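PDB 6N6Q: cytochrome P450 (CYP102L1) from Mycobacterium phage Adler, which binds heme and, as a cytochrome P450, probably catalyses the insertion of an oxygen atom from dioxygen into an organic substrate. Local coordinates for residues D323-L328 and A425-V430; T114-K119 and S123-R128; A310-P313 and D319-F322. All blocks are in the same frame, centred on the assembly; numbering follows the deposited sequence.

Contact 1: D323-L328 and A425-V430; sequences DQIAKL and AQHEMV. With HEM (protoporphyrin IX containing Fe), chain E.
His427, whose NE2 is hydrogen-bonded to ND1 of His126 on helix 119-145, packs CE1 and ND1 of the same imidazole against Ile325. CE1 lies 3.5 Å from Ile325 CG1, and ND1 is 3.6 Å from Ile325 CG2; CB and both branches of the isoleucine lie along the CE1-ND1 bond, the two side chains crossing at about a right angle. Setting CG anti to the backbone N (chi1 -166°) swings the ring off helix 422-439 toward the short helix 322-326. An imidazole suits this buried place because its NE2 finds a partner in His126 while CE1 and ND1 pack obliquely against the isoleucine. In the P450 fold, helix 422-439 is the L helix, which runs under the heme, and 322-326 probably corresponds to the short J' helix ahead of the K helix. One turn on from His427, Val430 CG1 fits between Ile325 CG2 at 3.7 Å and Leu328 CD1 at 3.8 Å, a compact beta-branched residue meeting two aliphatic ones. Another flank of the same helix faces the heme: Ala425 CB approaches the vinyl carbon CAB at 3.5 Å, small enough to let the porphyrin come close, and Met429 SD lies 3.7 Å from CBB. Glu428 OE2 is hydrogen-bonded to Ser283 OG.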
# COMPACT_ATOMS: atom_id res chain seq x y z
N ASP A 323 7.61 19.28 10.60
CA ASP A 323 6.55 19.43 11.58
C ASP A 323 5.23 19.89 10.98
O ASP A 323 4.17 19.64 11.56
CB ASP A 323 6.98 20.41 12.67
CG ASP A 323 7.89 19.77 13.70
OD1 ASP A 323 7.65 18.60 14.07
OD2 ASP A 323 8.85 20.44 14.14
N GLN A 324 5.26 20.55 9.82
CA GLN A 324 4.03 21.09 9.25
C GLN A 324 3.11 20.01 8.70
O GLN A 324 1.91 20.24 8.59
CB GLN A 324 4.36 22.09 8.14
CG GLN A 324 4.86 23.43 8.64
CD GLN A 324 5.20 24.38 7.50
OE1 GLN A 324 5.61 23.96 6.42
NE2 GLN A 324 5.03 25.68 7.75
N ILE A 325 3.65 18.83 8.37
CA ILE A 325 2.86 17.82 7.68
C ILE A 325 1.75 17.30 8.58
O ILE A 325 0.58 17.24 8.18
CB ILE A 325 3.77 16.68 7.18
CG1 ILE A 325 4.85 17.24 6.25
CG2 ILE A 325 2.95 15.61 6.48
CD1 ILE A 325 4.31 18.21 5.21
N ALA A 326 2.09 16.92 9.82
CA ALA A 326 1.09 16.40 10.73
C ALA A 326 0.10 17.47 11.20
O ALA A 326 -0.95 17.11 11.75
CB ALA A 326 1.76 15.76 11.95
N LYS A 327 0.41 18.75 11.00
CA LYS A 327 -0.50 19.81 11.40
C LYS A 327 -1.65 20.01 10.41
O LYS A 327 -2.58 20.76 10.73
CB LYS A 327 0.27 21.13 11.57
CG LYS A 327 1.26 21.11 12.74
CD LYS A 327 1.82 22.49 13.04
CE LYS A 327 2.71 23.00 11.93
NZ LYS A 327 3.48 24.23 12.31
N LEU A 328 -1.61 19.37 9.25
CA LEU A 328 -2.70 19.45 8.28
C LEU A 328 -3.76 18.44 8.69
O LEU A 328 -3.79 17.30 8.23
CB LEU A 328 -2.18 19.17 6.87
CG LEU A 328 -1.11 20.13 6.35
CD1 LEU A 328 -0.59 19.68 4.99
CD2 LEU A 328 -1.65 21.55 6.27
N ALA A 425 4.00 5.97 4.92
CA ALA A 425 2.94 6.19 3.94
C ALA A 425 2.14 7.44 4.26
O ALA A 425 1.86 8.26 3.38
CB ALA A 425 2.03 4.97 3.87
N GLN A 426 1.76 7.61 5.53
CA GLN A 426 0.97 8.78 5.91
C GLN A 426 1.75 10.08 5.70
O GLN A 426 1.15 11.11 5.39
CB GLN A 426 0.50 8.65 7.35
CG GLN A 426 -0.58 7.60 7.54
CD GLN A 426 -0.79 7.22 8.99
OE1 GLN A 426 0.03 7.54 9.85
NE2 GLN A 426 -1.90 6.55 9.28
N HIS A 427 3.07 10.04 5.86
CA HIS A 427 3.86 11.24 5.63
C HIS A 427 3.92 11.59 4.15
O HIS A 427 3.70 12.75 3.77
CB HIS A 427 5.27 11.06 6.19
CG HIS A 427 6.04 12.34 6.30
ND1 HIS A 427 5.70 13.34 7.19
CD2 HIS A 427 7.14 12.79 5.63
CE1 HIS A 427 6.55 14.34 7.06
NE2 HIS A 427 7.43 14.03 6.13
N GLU A 428 4.20 10.60 3.29
CA GLU A 428 4.33 10.88 1.87
C GLU A 428 2.99 11.19 1.21
O GLU A 428 2.94 11.95 0.24
CB GLU A 428 5.01 9.71 1.15
CG GLU A 428 4.21 8.42 1.19
CD GLU A 428 4.69 7.40 0.17
OE1 GLU A 428 4.98 7.81 -0.98
OE2 GLU A 428 4.78 6.21 0.51
N MET A 429 1.90 10.62 1.73
CA MET A 429 0.60 10.86 1.12
C MET A 429 0.12 12.29 1.37
O MET A 429 -0.54 12.88 0.51
CB MET A 429 -0.43 9.87 1.66
CG MET A 429 -0.26 8.45 1.13
SD MET A 429 -1.59 7.33 1.62
CE MET A 429 -1.41 7.32 3.40
N VAL A 430 0.47 12.87 2.52
CA VAL A 430 0.05 14.24 2.81
C VAL A 430 0.87 15.24 2.02
O VAL A 430 0.32 16.18 1.43
CB VAL A 430 0.13 14.51 4.33
CG1 VAL A 430 -0.21 15.96 4.62
CG2 VAL A 430 -0.81 13.59 5.08
CHA HEM E . 2.20 -4.67 5.81
CHB HEM E . -1.17 -1.68 4.00
CHC HEM E . 2.32 1.45 2.68
CHD HEM E . 5.67 -1.89 3.81
C1A HEM E . 0.98 -4.14 5.47
C2A HEM E . -0.33 -4.70 5.75
C3A HEM E . -1.25 -3.87 5.25
C4A HEM E . -0.58 -2.75 4.63
CMA HEM E . -2.78 -4.09 5.33
CAA HEM E . -0.62 -6.02 6.50
CBA HEM E . -0.59 -7.16 5.48
CGA HEM E . -1.04 -8.45 6.12
O1A HEM E . -1.50 -8.43 7.29
O2A HEM E . -0.95 -9.51 5.45
C1B HEM E . -0.52 -0.55 3.54
C2B HEM E . -1.17 0.67 3.08
C3B HEM E . -0.20 1.54 2.71
C4B HEM E . 1.08 0.89 2.93
CMB HEM E . -2.70 0.85 3.05
CAB HEM E . -0.32 2.98 2.15
CBB HEM E . -1.47 3.62 1.90
C1C HEM E . 3.54 0.84 2.89
C2C HEM E . 4.85 1.44 2.71
C3C HEM E . 5.78 0.54 3.01
C4C HEM E . 5.10 -0.69 3.41
CMC HEM E . 5.13 2.88 2.23
CAC HEM E . 7.30 0.82 2.93
CBC HEM E . 8.23 -0.07 3.27
C1D HEM E . 5.03 -2.93 4.46
C2D HEM E . 5.66 -4.13 5.00
C3D HEM E . 4.71 -4.89 5.55
C4D HEM E . 3.44 -4.21 5.38
CMD HEM E . 7.17 -4.46 4.94
CAD HEM E . 4.93 -6.25 6.24
CBD HEM E . 5.32 -6.04 7.70
CGD HEM E . 5.44 -7.37 8.40
O1D HEM E . 6.27 -7.48 9.35
O2D HEM E . 4.72 -8.33 8.01
NA HEM E . 0.78 -2.95 4.78
NB HEM E . 0.84 -0.37 3.43
NC HEM E . 3.74 -0.46 3.32
ND HEM E . 3.68 -3.02 4.72
FE HEM E . 2.26 -1.76 3.93

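Contact 2: T114-K119 and S123-R128; sequences TPAFTK and STYHQR. With HEM (protoporphyrin IX containing Fe), chain E.
Tyr125 points its ring away from helix 119-145 and back at the loop before it, where its hydroxyl meets Ala116. OH donates to Ala116 O at 2.7 Å; the C=O...OH angle is 129°, and the donor is tilted 15° from the carbonyl plane. The same oxygen lies at the edge of the ring, near its plane, with Tyr125 CE2 only 3.4 Å away. With CG beside the backbone N (chi1 -46°), the ring reaches out along this line, and the long, rigid phenol carries its hydroxyl from the helix to the loop carbonyl. Ala116 suits the receiving end: its methyl, CB, sits 3.7 Å from Tyr125 OH without blocking the carbonyl, and it also touches Ile250. Over one face of the tyrosine ring stands Thr124 OG1, toward the rim, itself hydrogen-bonded to Ala121 O.

The next loop residue, Phe117, is turned the other way. Its CB bond leads away from the helix, and the ring approaches the heme, CE1 lying 3.4 Å from vinyl carbon CBC. Phe275 meets that ring edge-to-face. Thr118 then serves as the N-cap, its OG1 weakly bonded to Ala121 N, and Lys119 O accepts a weak bond from Ser123 N at 3.5 Å in the first helical turn. The arrangement is that of the connection between the C and D helices of the P450 fold, where an N-capped helix start is tied to a loop bordering the heme pocket.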
# COMPACT_ATOMS: atom_id res chain seq x y z
N THR A 114 12.70 -1.75 12.27
CA THR A 114 11.77 -0.90 13.00
C THR A 114 12.31 0.50 13.29
O THR A 114 11.55 1.46 13.10
CB THR A 114 11.33 -1.59 14.31
OG1 THR A 114 12.37 -2.46 14.77
CG2 THR A 114 10.05 -2.38 14.10
N PRO A 115 13.56 0.69 13.73
CA PRO A 115 14.04 2.07 13.93
C PRO A 115 14.11 2.89 12.66
O PRO A 115 14.16 4.12 12.74
CB PRO A 115 15.43 1.87 14.55
CG PRO A 115 15.43 0.49 15.09
CD PRO A 115 14.57 -0.29 14.15
N ALA A 116 14.10 2.25 11.49
CA ALA A 116 14.16 2.95 10.22
C ALA A 116 12.79 3.41 9.73
O ALA A 116 12.71 4.01 8.66
CB ALA A 116 14.81 2.05 9.15
N PHE A 117 11.73 3.14 10.49
CA PHE A 117 10.38 3.47 10.08
C PHE A 117 9.61 4.26 11.13
O PHE A 117 8.39 4.42 11.00
CB PHE A 117 9.60 2.21 9.71
CG PHE A 117 9.96 1.64 8.37
CD1 PHE A 117 9.28 2.06 7.23
CD2 PHE A 117 10.96 0.70 8.24
CE1 PHE A 117 9.61 1.54 5.99
CE2 PHE A 117 11.29 0.18 7.01
CZ PHE A 117 10.61 0.60 5.88
N THR A 118 10.28 4.74 12.17
CA THR A 118 9.62 5.51 13.21
C THR A 118 9.42 6.95 12.77
O THR A 118 9.87 7.38 11.70
CB THR A 118 10.42 5.46 14.51
OG1 THR A 118 11.70 6.08 14.30
CG2 THR A 118 10.62 4.03 14.96
N LYS A 119 8.72 7.72 13.61
CA LYS A 119 8.52 9.14 13.33
C LYS A 119 9.86 9.87 13.30
O LYS A 119 10.06 10.77 12.46
CB LYS A 119 7.60 9.76 14.39
CG LYS A 119 6.11 9.45 14.23
CD LYS A 119 5.79 7.99 14.55
CE LYS A 119 6.40 7.55 15.88
NZ LYS A 119 6.60 6.08 15.93
N SER A 123 11.81 12.08 9.77
CA SER A 123 12.42 13.40 9.60
C SER A 123 13.72 13.31 8.81
O SER A 123 14.07 14.26 8.10
CB SER A 123 12.66 14.04 10.96
OG SER A 123 13.56 13.27 11.74
N THR A 124 14.43 12.19 8.91
CA THR A 124 15.63 12.01 8.10
C THR A 124 15.30 11.93 6.62
O THR A 124 16.11 12.35 5.78
CB THR A 124 16.39 10.75 8.54
OG1 THR A 124 15.61 9.59 8.22
CG2 THR A 124 16.65 10.78 10.04
N TYR A 125 14.13 11.39 6.27
CA TYR A 125 13.75 11.24 4.88
C TYR A 125 13.00 12.44 4.32
O TYR A 125 12.87 12.55 3.09
CB TYR A 125 12.85 10.00 4.70
CG TYR A 125 13.34 8.74 5.40
CD1 TYR A 125 14.68 8.40 5.41
CD2 TYR A 125 12.44 7.91 6.04
CE1 TYR A 125 15.11 7.25 6.04
CE2 TYR A 125 12.86 6.76 6.68
CZ TYR A 125 14.20 6.43 6.68
OH TYR A 125 14.62 5.29 7.31
N HIS A 126 12.50 13.33 5.19
CA HIS A 126 11.56 14.36 4.76
C HIS A 126 12.09 15.19 3.60
O HIS A 126 11.37 15.45 2.63
CB HIS A 126 11.21 15.27 5.94
CG HIS A 126 10.43 16.49 5.54
ND1 HIS A 126 9.07 16.45 5.28
CD2 HIS A 126 10.82 17.77 5.33
CE1 HIS A 126 8.66 17.66 4.95
NE2 HIS A 126 9.70 18.48 4.97
N GLN A 127 13.35 15.62 3.69
CA GLN A 127 13.92 16.45 2.63
C GLN A 127 13.90 15.73 1.29
O GLN A 127 13.49 16.30 0.27
CB GLN A 127 15.35 16.85 3.01
CG GLN A 127 15.51 18.31 3.42
CD GLN A 127 14.54 18.73 4.51
OE1 GLN A 127 14.55 18.17 5.61
NE2 GLN A 127 13.71 19.71 4.21
N ARG A 128 14.31 14.46 1.27
CA ARG A 128 14.35 13.71 0.02
C ARG A 128 12.95 13.43 -0.50
O ARG A 128 12.72 13.46 -1.72
CB ARG A 128 15.12 12.40 0.23
CG ARG A 128 16.05 12.02 -0.90
CD ARG A 128 17.37 11.52 -0.33
NE ARG A 128 17.15 10.80 0.92
CZ ARG A 128 18.07 10.67 1.88
NH1 ARG A 128 19.26 11.22 1.73
NH2 ARG A 128 17.78 10.00 2.98
CHA HEM E . 2.20 -4.67 5.81
CHB HEM E . -1.17 -1.68 4.00
CHC HEM E . 2.32 1.45 2.68
CHD HEM E . 5.67 -1.89 3.81
C1A HEM E . 0.98 -4.14 5.47
C2A HEM E . -0.33 -4.70 5.75
C3A HEM E . -1.25 -3.87 5.25
C4A HEM E . -0.58 -2.75 4.63
CMA HEM E . -2.78 -4.09 5.33
CAA HEM E . -0.62 -6.02 6.50
CBA HEM E . -0.59 -7.16 5.48
CGA HEM E . -1.04 -8.45 6.12
O1A HEM E . -1.50 -8.43 7.29
O2A HEM E . -0.95 -9.51 5.45
C1B HEM E . -0.52 -0.55 3.54
C2B HEM E . -1.17 0.67 3.08
C3B HEM E . -0.20 1.54 2.71
C4B HEM E . 1.08 0.89 2.93
CMB HEM E . -2.70 0.85 3.05
CAB HEM E . -0.32 2.98 2.15
CBB HEM E . -1.47 3.62 1.90
C1C HEM E . 3.54 0.84 2.89
C2C HEM E . 4.85 1.44 2.71
C3C HEM E . 5.78 0.54 3.01
C4C HEM E . 5.10 -0.69 3.41
CMC HEM E . 5.13 2.88 2.23
CAC HEM E . 7.30 0.82 2.93
CBC HEM E . 8.23 -0.07 3.27
C1D HEM E . 5.03 -2.93 4.46
C2D HEM E . 5.66 -4.13 5.00
C3D HEM E . 4.71 -4.89 5.55
C4D HEM E . 3.44 -4.21 5.38
CMD HEM E . 7.17 -4.46 4.94
CAD HEM E . 4.93 -6.25 6.24
CBD HEM E . 5.32 -6.04 7.70
CGD HEM E . 5.44 -7.37 8.40
O1D HEM E . 6.27 -7.48 9.35
O2D HEM E . 4.72 -8.33 8.01
NA HEM E . 0.78 -2.95 4.78
NB HEM E . 0.84 -0.37 3.43
NC HEM E . 3.74 -0.46 3.32
ND HEM E . 3.68 -3.02 4.72
FE HEM E . 2.26 -1.76 3.93

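Contact 3: A310-P313 and D319-F322; sequences AMWP and DFQF
Trp312 receives an edge of Phe320 over one face of its indole, a T-shaped (edge-to-face) pair. The six-membered ring of Trp312 and the Phe320 ring have centroids 4.7 Å apart and planes at 65°. Phe320 CD1 comes to 3.4 Å from Trp312 CZ2, and CE1 to 3.5 Å from CH2, offset toward the rim of the indole. At the edge of the same ring, Trp312 NE1 makes a weak hydrogen bond to Asp319 O, 3.3 Å long and bent to 132°, and another weak one to Gln324 OE1. Tryptophan suits the place by joining a wide apolar face to an N-H that can meet these oxygens.

The opposite indole face is covered by the neighbouring Met311, whose CG lies over the middle of the indole, 3.2 Å above its plane; a flexible, unbranched side chain can lie over the ring in this way. Leu328 and Pro318 also touch Trp312, and its carbonyl oxygen is hydrogen-bonded to His438 NE2. Phe320 is backed by Ile431, Ala434 and Ala435 of helix 422-439, small alanines leaving room for its ring, while the Asp319 carboxylate heads away at the exposed margin. The pair joins the residue just past helix 298-311, the J helix of the P450 fold, to the loop leading to what is probably J'.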
# COMPACT_ATOMS: atom_id res chain seq x y z
N ALA A 310 -3.30 28.27 3.99
CA ALA A 310 -2.97 28.94 5.24
C ALA A 310 -1.61 28.50 5.77
O ALA A 310 -0.94 29.28 6.46
CB ALA A 310 -4.06 28.68 6.28
N MET A 311 -1.19 27.27 5.48
CA MET A 311 0.10 26.80 5.96
C MET A 311 1.25 27.40 5.16
O MET A 311 2.25 27.83 5.75
CB MET A 311 0.15 25.27 5.91
CG MET A 311 1.43 24.67 6.47
SD MET A 311 1.59 24.87 8.26
CE MET A 311 0.18 23.91 8.83
N TRP A 312 1.13 27.45 3.84
CA TRP A 312 2.16 28.01 2.96
C TRP A 312 1.51 29.06 2.07
O TRP A 312 1.02 28.75 0.98
CB TRP A 312 2.83 26.92 2.13
CG TRP A 312 3.41 25.80 2.94
CD1 TRP A 312 4.65 25.77 3.52
CD2 TRP A 312 2.79 24.55 3.26
NE1 TRP A 312 4.82 24.58 4.19
CE2 TRP A 312 3.70 23.81 4.04
CE3 TRP A 312 1.54 23.99 2.96
CZ2 TRP A 312 3.40 22.54 4.53
CZ3 TRP A 312 1.25 22.72 3.45
CH2 TRP A 312 2.18 22.01 4.22
N PRO A 313 1.49 30.32 2.51
CA PRO A 313 0.90 31.38 1.69
C PRO A 313 1.68 31.59 0.39
O PRO A 313 2.84 31.19 0.26
CB PRO A 313 0.98 32.62 2.59
CG PRO A 313 1.06 32.07 3.98
CD PRO A 313 1.85 30.80 3.86
N ASP A 319 7.48 25.52 1.16
CA ASP A 319 8.71 25.21 1.88
C ASP A 319 8.35 24.20 2.97
O ASP A 319 8.16 24.53 4.15
CB ASP A 319 9.32 26.48 2.46
CG ASP A 319 10.54 26.21 3.33
OD1 ASP A 319 11.19 25.16 3.15
OD2 ASP A 319 10.84 27.05 4.20
N PHE A 320 8.25 22.94 2.56
CA PHE A 320 7.82 21.87 3.46
C PHE A 320 8.86 21.65 4.56
O PHE A 320 10.01 21.30 4.28
CB PHE A 320 7.60 20.57 2.69
CG PHE A 320 6.36 20.57 1.83
CD1 PHE A 320 5.10 20.52 2.42
CD2 PHE A 320 6.45 20.59 0.45
CE1 PHE A 320 3.96 20.51 1.63
CE2 PHE A 320 5.31 20.58 -0.34
CZ PHE A 320 4.06 20.54 0.26
N GLN A 321 8.45 21.85 5.81
CA GLN A 321 9.22 21.44 6.96
C GLN A 321 8.50 20.28 7.65
O GLN A 321 7.27 20.17 7.58
CB GLN A 321 9.45 22.60 7.94
CG GLN A 321 8.36 23.64 7.90
CD GLN A 321 8.77 24.97 8.51
OE1 GLN A 321 9.48 25.01 9.52
NE2 GLN A 321 8.32 26.06 7.90
N PHE A 322 9.29 19.42 8.31
CA PHE A 322 8.77 18.14 8.77
C PHE A 322 7.57 18.30 9.69
O PHE A 322 6.59 17.54 9.59
CB PHE A 322 9.88 17.35 9.46
CG PHE A 322 9.41 16.07 10.09
CD1 PHE A 322 9.07 14.98 9.31
CD2 PHE A 322 9.30 15.96 11.47
CE1 PHE A 322 8.64 13.80 9.88
CE2 PHE A 322 8.86 14.79 12.05
CZ PHE A 322 8.53 13.71 11.26

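His126, from helix 119-145 of contact 2, joins all three contacts. With its ND1 3.0 Å from His427 NE2 of contact 1, it turns its NE2 to Phe320 O of contact 3, 2.9 Å away, a probable hydrogen bond. Contacts 1 and 3 also meet through rings, Phe322 CD1 standing 3.4 Å from His427 CE1. The centre of contact 1 is about 12 Å from that of contact 2 and about 11 Å from that of contact 3, whereas the centres of contacts 2 and 3 are about 19 Å apart. Contacts 1 and 2 reach the heme at its vinyl groups, through Ala425, Met429 and Phe117; contact 3 forms an outer layer behind helix 422-439.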